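PDB 1FBN: fibrillarin-like rRNA/tRNA 2'-O-methyltransferase from Methanocaldococcus jannaschii, which probably transfers methyl groups from S-adenosyl-L-methionine to ribose 2'-hydroxyls of rRNA and tRNA at sites chosen by a guide RNA in box C/D particles. Local coordinates for residues 11-16 with 93-98; 70-75 with 173-178. All coordinates share one frame; numbering follows the deposited sequence.

Contact 1: residues 11-16 with 93-98; sequences ENIYEV and ADIADK
Ile-13 and Ile-95 meet at a slant, the CG1-CD1 arm of each lying against that of the other, with Ile-13 CG1 3.9 Å from Ile-95 CD1. In Ile-95 the two branches divide the work. CG1 stands anti to the carbonyl carbon (chi1 -58°) and carries CD1 to Ile-13, while CG2, anti to the backbone N, turns to the main chain of the other segment and ends 3.5 Å from Glu-11 O. Asn-12 points at the helix end directly: its CB lies 4.3 Å from Ile-95 CG2, and the terminal amide reaches the carbonyl oxygens of Asp-94 and Ile-95.

In the fold, this joins the start of strand 13-17, in the N-terminal antiparallel sheet, to the C-terminal end of helix 87-95 of the Rossmann-like methyltransferase domain. Ala-96 is the first residue to leave helical geometry (phi/psi -87/58°) and forms the centre of an inverse gamma turn, closed by a weak bond of 3.0 Å from Asp-97 N to Ile-95 O. Beyond the turn, Asp-97 holds CG between its backbone N and carbonyl carbon (chi1 62°), which brings the carboxylate up to the Asn-12 amide as well; its OD2 forms a salt bridge with Arg-74. Asp-94 is held from outside the contact, by salt bridges to Arg-121 and Arg-50 and a hydrogen bond with Thr-27.

Contact 2: residues 70-75 with 173-178; sequences MPIKRD and YGMIAI
This is an apolar contact in the Rossmann-like methyltransferase domain, where the loop leading from helix 58-64 to strand 77-81 packs on strand 172-179 of the mixed seven-stranded sheet. Pro-71 is central to it and has two partners, the alternate residues Tyr-173 and Met-175, whose side chains leave the same side of the strand. Over the face of the Tyr-173 ring, Pro-71 CB makes a CH-pi contact, 3.8 Å from the ring centroid and 29° off the ring normal. It lies nearer the root of the ring than its hydroxyl end, as the 3.4 Å from Pro-71 CB to Tyr-173 CG demonstrates. The neighbouring ring carbon, Pro-71 CG, rests 3.6 Å from Tyr-173 CB and also faces the selenium of Met-175, a selenomethionine.

That selenium is met from a second direction by Ile-72, whose CD1 comes within 4.1 Å of Met-175 SE as the two side chains pass at a slant. Val-146 of strand 144-149 lies against both Pro-71 and Ile-72, while Leu-59 of helix 58-64 touches both selenomethionines, Met-70 and Met-175. The CB of Met-70 leads off from the strand and the chain bends at chi2 (54°); the two selenomethionine side chains cross at about a right angle, and the selenium makes the contact, Met-70 SE lying 3.9 Å from Met-175 CE.

How the contacts relate
Segment 70-75 ties the two contacts together, its Met-70 to Ile-72 end lying on strand 172-179 and its Arg-74 end beside both segments of contact 1. The centres are 12 Å apart, yet two probable hydrogen bonds connect them directly: Lys-98 N to Arg-74 O is 2.8 Å, and Arg-74 N to Glu-11 OE2 is 2.9 Å. Both contacts approach the predicted S-adenosyl-L-methionine site without supplying its listed residues. From Thr-88, side chain to side chain, Ile-95 of contact 1 is about 8 Å away and Ile-72 of contact 2 about 7 Å; Met-175 is about 9 Å from Asp-150, another predicted cofactor residue.

Contact 1: residues 11-16 with 93-98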
ATOM      1  N   GLU A  11     -12.207   4.627  -5.028  1.00 24.59           N
ATOM      2  CA  GLU A  11     -13.268   3.698  -4.654  1.00 26.34           C
ATOM      3  C   GLU A  11     -13.105   3.308  -3.189  1.00 24.85           C
ATOM      4  O   GLU A  11     -12.117   2.681  -2.806  1.00 24.99           O
ATOM      5  CB  GLU A  11     -13.289   2.447  -5.541  1.00 29.39           C
ATOM      6  CG  GLU A  11     -14.463   1.516  -5.208  1.00 36.92           C
ATOM      7  CD  GLU A  11     -14.584   0.320  -6.136  1.00 37.94           C
ATOM      8  OE1 GLU A  11     -14.774   0.522  -7.354  1.00 41.67           O
ATOM      9  OE2 GLU A  11     -14.513  -0.826  -5.643  1.00 36.20           O
ATOM     10  N   ASN A  12     -14.069   3.720  -2.372  1.00 23.13           N
ATOM     11  CA  ASN A  12     -14.071   3.434  -0.941  1.00 23.10           C
ATOM     12  C   ASN A  12     -12.938   4.117  -0.159  1.00 22.18           C
ATOM     13  O   ASN A  12     -12.431   3.580   0.825  1.00 21.25           O
ATOM     14  CB  ASN A  12     -14.097   1.919  -0.686  1.00 24.44           C
ATOM     15  CG  ASN A  12     -14.752   1.552   0.647  1.00 26.48           C
ATOM     16  OD1 ASN A  12     -14.623   0.418   1.124  1.00 27.62           O
ATOM     17  ND2 ASN A  12     -15.465   2.504   1.245  1.00 20.86           N
ATOM     18  N   ILE A  13     -12.519   5.284  -0.642  1.00 20.90           N
ATOM     19  CA  ILE A  13     -11.505   6.109   0.017  1.00 20.91           C
ATOM     20  C   ILE A  13     -12.217   7.455   0.170  1.00 22.26           C
ATOM     21  O   ILE A  13     -13.030   7.824  -0.679  1.00 23.13           O
ATOM     22  CB  ILE A  13     -10.213   6.269  -0.826  1.00 21.49           C
ATOM     23  CG1 ILE A  13      -9.547   4.907  -1.031  1.00 17.69           C
ATOM     24  CG2 ILE A  13      -9.228   7.192  -0.109  1.00 19.53           C
ATOM     25  CD1 ILE A  13      -8.272   4.974  -1.811  1.00 16.66           C
ATOM     26  N   TYR A  14     -11.933   8.187   1.240  1.00 20.66           N
ATOM     27  CA  TYR A  14     -12.639   9.443   1.463  1.00 21.24           C
ATOM     28  C   TYR A  14     -11.783  10.674   1.684  1.00 21.85           C
ATOM     29  O   TYR A  14     -10.794  10.640   2.416  1.00 22.70           O
ATOM     30  CB  TYR A  14     -13.640   9.271   2.621  1.00 18.05           C
ATOM     31  CG  TYR A  14     -14.583   8.116   2.377  1.00 18.60           C
ATOM     32  CD1 TYR A  14     -14.225   6.818   2.737  1.00 18.73           C
ATOM     33  CD2 TYR A  14     -15.761   8.295   1.653  1.00 18.79           C
ATOM     34  CE1 TYR A  14     -15.002   5.727   2.369  1.00 20.93           C
ATOM     35  CE2 TYR A  14     -16.547   7.208   1.281  1.00 21.53           C
ATOM     36  CZ  TYR A  14     -16.156   5.926   1.637  1.00 21.29           C
ATOM     37  OH  TYR A  14     -16.895   4.842   1.230  1.00 19.89           O
ATOM     38  N   GLU A  15     -12.160  11.755   1.008  1.00 21.37           N
ATOM     39  CA  GLU A  15     -11.475  13.031   1.148  1.00 24.32           C
ATOM     40  C   GLU A  15     -12.169  13.777   2.275  1.00 24.88           C
ATOM     41  O   GLU A  15     -13.394  13.906   2.273  1.00 25.50           O
ATOM     42  CB  GLU A  15     -11.593  13.847  -0.130  1.00 25.48           C
ATOM     43  CG  GLU A  15     -10.905  15.182  -0.053  1.00 32.85           C
ATOM     44  CD  GLU A  15     -11.103  15.985  -1.309  1.00 39.24           C
ATOM     45  OE1 GLU A  15     -12.161  16.635  -1.426  1.00 43.81           O
ATOM     46  OE2 GLU A  15     -10.214  15.952  -2.186  1.00 41.30           O
ATOM     47  N   VAL A  16     -11.390  14.245   3.246  1.00 23.61           N
ATOM     48  CA  VAL A  16     -11.936  14.974   4.381  1.00 24.17           C
ATOM     49  C   VAL A  16     -11.513  16.441   4.351  1.00 27.51           C
ATOM     50  O   VAL A  16     -10.327  16.760   4.484  1.00 28.07           O
ATOM     51  CB  VAL A  16     -11.494  14.346   5.719  1.00 21.75           C
ATOM     52  CG1 VAL A  16     -12.090  15.124   6.880  1.00 21.18           C
ATOM     53  CG2 VAL A  16     -11.912  12.882   5.785  1.00 19.47           C
ATOM     54  N   ALA A  93      -7.351  -2.811   4.138  1.00 19.75           N
ATOM     55  CA  ALA A  93      -8.408  -3.762   4.487  1.00 20.08           C
ATOM     56  C   ALA A  93      -9.766  -3.058   4.530  1.00 21.48           C
ATOM     57  O   ALA A  93     -10.797  -3.656   4.213  1.00 22.44           O
ATOM     58  CB  ALA A  93      -8.107  -4.411   5.824  1.00 19.43           C
ATOM     59  N   ASP A  94      -9.762  -1.793   4.943  1.00 22.03           N
ATOM     60  CA  ASP A  94     -10.983  -0.994   4.991  1.00 21.35           C
ATOM     61  C   ASP A  94     -11.491  -0.773   3.572  1.00 22.27           C
ATOM     62  O   ASP A  94     -12.684  -0.894   3.309  1.00 25.79           O
ATOM     63  CB  ASP A  94     -10.714   0.373   5.625  1.00 18.93           C
ATOM     64  CG  ASP A  94     -10.594   0.315   7.131  1.00 19.90           C
ATOM     65  OD1 ASP A  94     -10.916  -0.728   7.738  1.00 22.45           O
ATOM     66  OD2 ASP A  94     -10.184   1.335   7.719  1.00 20.31           O
ATOM     67  N   ILE A  95     -10.572  -0.431   2.668  1.00 20.20           N
ATOM     68  CA  ILE A  95     -10.898  -0.181   1.265  1.00 19.75           C
ATOM     69  C   ILE A  95     -11.439  -1.446   0.605  1.00 18.83           C
ATOM     70  O   ILE A  95     -12.545  -1.452   0.067  1.00 18.42           O
ATOM     71  CB  ILE A  95      -9.650   0.307   0.481  1.00 17.97           C
ATOM     72  CG1 ILE A  95      -9.101   1.585   1.118  1.00 16.93           C
ATOM     73  CG2 ILE A  95     -10.001   0.555  -0.984  1.00 15.02           C
ATOM     74  CD1 ILE A  95      -7.682   1.909   0.712  1.00 17.12           C
ATOM     75  N   ALA A  96     -10.645  -2.511   0.647  1.00 19.88           N
ATOM     76  CA  ALA A  96     -11.030  -3.786   0.058  1.00 20.72           C
ATOM     77  C   ALA A  96     -11.845  -4.635   1.046  1.00 22.71           C
ATOM     78  O   ALA A  96     -11.479  -5.769   1.370  1.00 21.72           O
ATOM     79  CB  ALA A  96      -9.794  -4.529  -0.400  1.00 16.63           C
ATOM     80  N   ASP A  97     -12.965  -4.078   1.504  1.00 24.35           N
ATOM     81  CA  ASP A  97     -13.836  -4.754   2.461  1.00 25.80           C
ATOM     82  C   ASP A  97     -14.526  -5.990   1.888  1.00 27.05           C
ATOM     83  O   ASP A  97     -14.974  -6.857   2.639  1.00 29.71           O
ATOM     84  CB  ASP A  97     -14.859  -3.773   3.049  1.00 30.08           C
ATOM     85  CG  ASP A  97     -15.794  -3.178   2.001  1.00 29.94           C
ATOM     86  OD1 ASP A  97     -15.318  -2.744   0.930  1.00 32.16           O
ATOM     87  OD2 ASP A  97     -17.015  -3.128   2.264  1.00 32.56           O
ATOM     88  N   LYS A  98     -14.605  -6.064   0.561  1.00 26.38           N
ATOM     89  CA  LYS A  98     -15.208  -7.205  -0.129  1.00 25.14           C
ATOM     90  C   LYS A  98     -14.094  -8.056  -0.758  1.00 26.06           C
ATOM     91  O   LYS A  98     -14.358  -8.947  -1.569  1.00 25.90           O
ATOM     92  CB  LYS A  98     -16.157  -6.725  -1.232  1.00 26.96           C
ATOM     93  CG  LYS A  98     -17.278  -5.794  -0.791  1.00 31.51           C
ATOM     94  CD  LYS A  98     -18.380  -6.517  -0.035  1.00 36.89           C
ATOM     95  CE  LYS A  98     -18.061  -6.654   1.446  1.00 41.92           C
ATOM     96  NZ  LYS A  98     -19.106  -7.429   2.177  1.00 45.61           N
TER

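Contact 2: residues 70-75 with 173-178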
HETATM    1  N   MSE A  70      -5.237   4.610  -8.543  1.00 20.24           N
HETATM    2  CA  MSE A  70      -5.373   3.806  -7.329  1.00 19.19           C
HETATM    3  C   MSE A  70      -6.200   2.582  -7.712  1.00 19.93           C
HETATM    4  O   MSE A  70      -7.431   2.635  -7.755  1.00 21.20           O
HETATM    5  CB  MSE A  70      -6.049   4.607  -6.211  1.00 19.39           C
HETATM    6  CG  MSE A  70      -6.354   3.793  -4.956  1.00 18.46           C
HETATM    7 SE   MSE A  70      -4.924   2.930  -4.292  1.00 11.94          SE
HETATM    8  CE  MSE A  70      -5.465   2.705  -2.609  1.00 19.05           C
ATOM      9  N   PRO A  71      -5.518   1.469  -8.034  1.00 19.79           N
ATOM     10  CA  PRO A  71      -6.123   0.196  -8.439  1.00 22.08           C
ATOM     11  C   PRO A  71      -6.812  -0.649  -7.360  1.00 23.83           C
ATOM     12  O   PRO A  71      -7.583  -1.549  -7.686  1.00 26.55           O
ATOM     13  CB  PRO A  71      -4.946  -0.540  -9.071  1.00 20.81           C
ATOM     14  CG  PRO A  71      -3.796  -0.087  -8.237  1.00 20.03           C
ATOM     15  CD  PRO A  71      -4.047   1.394  -8.106  1.00 18.89           C
ATOM     16  N   ILE A  72      -6.536  -0.375  -6.090  1.00 24.63           N
ATOM     17  CA  ILE A  72      -7.153  -1.134  -5.008  1.00 27.16           C
ATOM     18  C   ILE A  72      -8.626  -0.762  -4.880  1.00 29.35           C
ATOM     19  O   ILE A  72      -8.961   0.372  -4.549  1.00 31.91           O
ATOM     20  CB  ILE A  72      -6.420  -0.903  -3.662  1.00 27.72           C
ATOM     21  CG1 ILE A  72      -4.972  -1.396  -3.773  1.00 26.20           C
ATOM     22  CG2 ILE A  72      -7.155  -1.619  -2.521  1.00 27.56           C
ATOM     23  CD1 ILE A  72      -4.117  -1.118  -2.553  1.00 24.56           C
ATOM     24  N   LYS A  73      -9.495  -1.728  -5.164  1.00 30.10           N
ATOM     25  CA  LYS A  73     -10.943  -1.538  -5.099  1.00 30.01           C
ATOM     26  C   LYS A  73     -11.544  -2.341  -3.937  1.00 28.00           C
ATOM     27  O   LYS A  73     -10.822  -3.029  -3.212  1.00 24.46           O
ATOM     28  CB  LYS A  73     -11.581  -1.985  -6.418  1.00 32.82           C
ATOM     29  CG  LYS A  73     -10.983  -1.359  -7.670  1.00 35.66           C
ATOM     30  CD  LYS A  73     -11.300   0.121  -7.783  1.00 40.19           C
ATOM     31  CE  LYS A  73     -10.838   0.683  -9.122  1.00 42.30           C
ATOM     32  NZ  LYS A  73     -11.295   2.087  -9.326  1.00 44.80           N
ATOM     33  N   ARG A  74     -12.867  -2.274  -3.787  1.00 26.79           N
ATOM     34  CA  ARG A  74     -13.570  -2.982  -2.713  1.00 26.84           C
ATOM     35  C   ARG A  74     -13.424  -4.493  -2.763  1.00 28.41           C
ATOM     36  O   ARG A  74     -13.284  -5.137  -1.725  1.00 29.08           O
ATOM     37  CB  ARG A  74     -15.062  -2.638  -2.703  1.00 25.71           C
ATOM     38  CG  ARG A  74     -15.387  -1.234  -2.243  1.00 29.54           C
ATOM     39  CD  ARG A  74     -16.870  -0.939  -2.397  1.00 33.47           C
ATOM     40  NE  ARG A  74     -17.589  -0.929  -1.124  1.00 38.11           N
ATOM     41  CZ  ARG A  74     -18.386  -1.905  -0.702  1.00 41.27           C
ATOM     42  NH1 ARG A  74     -18.569  -2.985  -1.448  1.00 48.57           N
ATOM     43  NH2 ARG A  74     -19.015  -1.797   0.461  1.00 39.08           N
ATOM     44  N   ASP A  75     -13.465  -5.057  -3.966  1.00 28.05           N
ATOM     45  CA  ASP A  75     -13.361  -6.504  -4.136  1.00 29.59           C
ATOM     46  C   ASP A  75     -11.977  -6.990  -4.579  1.00 27.32           C
ATOM     47  O   ASP A  75     -11.826  -8.131  -5.021  1.00 26.69           O
ATOM     48  CB  ASP A  75     -14.428  -6.982  -5.129  1.00 31.71           C
ATOM     49  CG  ASP A  75     -14.232  -6.407  -6.526  1.00 38.26           C
ATOM     50  OD1 ASP A  75     -13.528  -5.382  -6.678  1.00 42.28           O
ATOM     51  OD2 ASP A  75     -14.786  -6.991  -7.482  1.00 43.78           O
ATOM     52  N   TYR A 173      -2.183  -4.641 -11.228  1.00 19.05           N
ATOM     53  CA  TYR A 173      -1.267  -3.553 -10.908  1.00 18.33           C
ATOM     54  C   TYR A 173      -0.234  -3.832  -9.832  1.00 19.87           C
ATOM     55  O   TYR A 173      -0.485  -4.564  -8.868  1.00 19.15           O
ATOM     56  CB  TYR A 173      -2.054  -2.311 -10.480  1.00 19.54           C
ATOM     57  CG  TYR A 173      -2.855  -1.663 -11.574  1.00 21.27           C
ATOM     58  CD1 TYR A 173      -4.066  -2.210 -11.994  1.00 21.70           C
ATOM     59  CD2 TYR A 173      -2.407  -0.501 -12.191  1.00 22.23           C
ATOM     60  CE1 TYR A 173      -4.812  -1.617 -13.007  1.00 23.18           C
ATOM     61  CE2 TYR A 173      -3.148   0.104 -13.205  1.00 23.83           C
ATOM     62  CZ  TYR A 173      -4.345  -0.464 -13.608  1.00 23.82           C
ATOM     63  OH  TYR A 173      -5.059   0.101 -14.636  1.00 25.33           O
ATOM     64  N   GLY A 174       0.916  -3.181  -9.992  1.00 18.84           N
ATOM     65  CA  GLY A 174       1.990  -3.291  -9.030  1.00 17.40           C
ATOM     66  C   GLY A 174       2.225  -1.909  -8.444  1.00 18.40           C
ATOM     67  O   GLY A 174       2.369  -0.936  -9.191  1.00 18.92           O
HETATM   68  N   MSE A 175       2.164  -1.805  -7.118  1.00 15.99           N
HETATM   69  CA  MSE A 175       2.400  -0.544  -6.418  1.00 16.32           C
HETATM   70  C   MSE A 175       3.658  -0.761  -5.582  1.00 15.95           C
HETATM   71  O   MSE A 175       3.712  -1.686  -4.776  1.00 16.33           O
HETATM   72  CB  MSE A 175       1.220  -0.190  -5.501  1.00 13.92           C
HETATM   73  CG  MSE A 175      -0.109   0.006  -6.214  1.00 14.66           C
HETATM   74 SE   MSE A 175      -1.433   0.592  -5.118  1.00 12.76          SE
HETATM   75  CE  MSE A 175      -1.142   2.355  -5.169  1.00 17.70           C
ATOM     76  N   ILE A 176       4.677   0.065  -5.789  1.00 16.14           N
ATOM     77  CA  ILE A 176       5.917  -0.096  -5.037  1.00 15.29           C
ATOM     78  C   ILE A 176       6.524   1.225  -4.560  1.00 15.65           C
ATOM     79  O   ILE A 176       6.751   2.150  -5.348  1.00 15.41           O
ATOM     80  CB  ILE A 176       6.967  -0.919  -5.861  1.00 16.78           C
ATOM     81  CG1 ILE A 176       8.214  -1.213  -5.019  1.00 16.03           C
ATOM     82  CG2 ILE A 176       7.345  -0.187  -7.147  1.00 17.46           C
ATOM     83  CD1 ILE A 176       9.234  -2.083  -5.719  1.00 17.70           C
ATOM     84  N   ALA A 177       6.726   1.321  -3.248  1.00 14.33           N
ATOM     85  CA  ALA A 177       7.325   2.499  -2.633  1.00 15.38           C
ATOM     86  C   ALA A 177       8.826   2.241  -2.580  1.00 16.72           C
ATOM     87  O   ALA A 177       9.285   1.346  -1.875  1.00 16.79           O
ATOM     88  CB  ALA A 177       6.771   2.706  -1.227  1.00 15.85           C
ATOM     89  N   ILE A 178       9.586   3.017  -3.343  1.00 17.76           N
ATOM     90  CA  ILE A 178      11.030   2.844  -3.408  1.00 17.49           C
ATOM     91  C   ILE A 178      11.851   3.907  -2.682  1.00 19.82           C
ATOM     92  O   ILE A 178      11.714   5.105  -2.934  1.00 17.63           O
ATOM     93  CB  ILE A 178      11.506   2.764  -4.877  1.00 17.08           C
ATOM     94  CG1 ILE A 178      10.793   1.616  -5.599  1.00 17.47           C
ATOM     95  CG2 ILE A 178      13.020   2.571  -4.937  1.00 16.09           C
ATOM     96  CD1 ILE A 178      11.254   1.392  -7.030  1.00 15.72           C
TER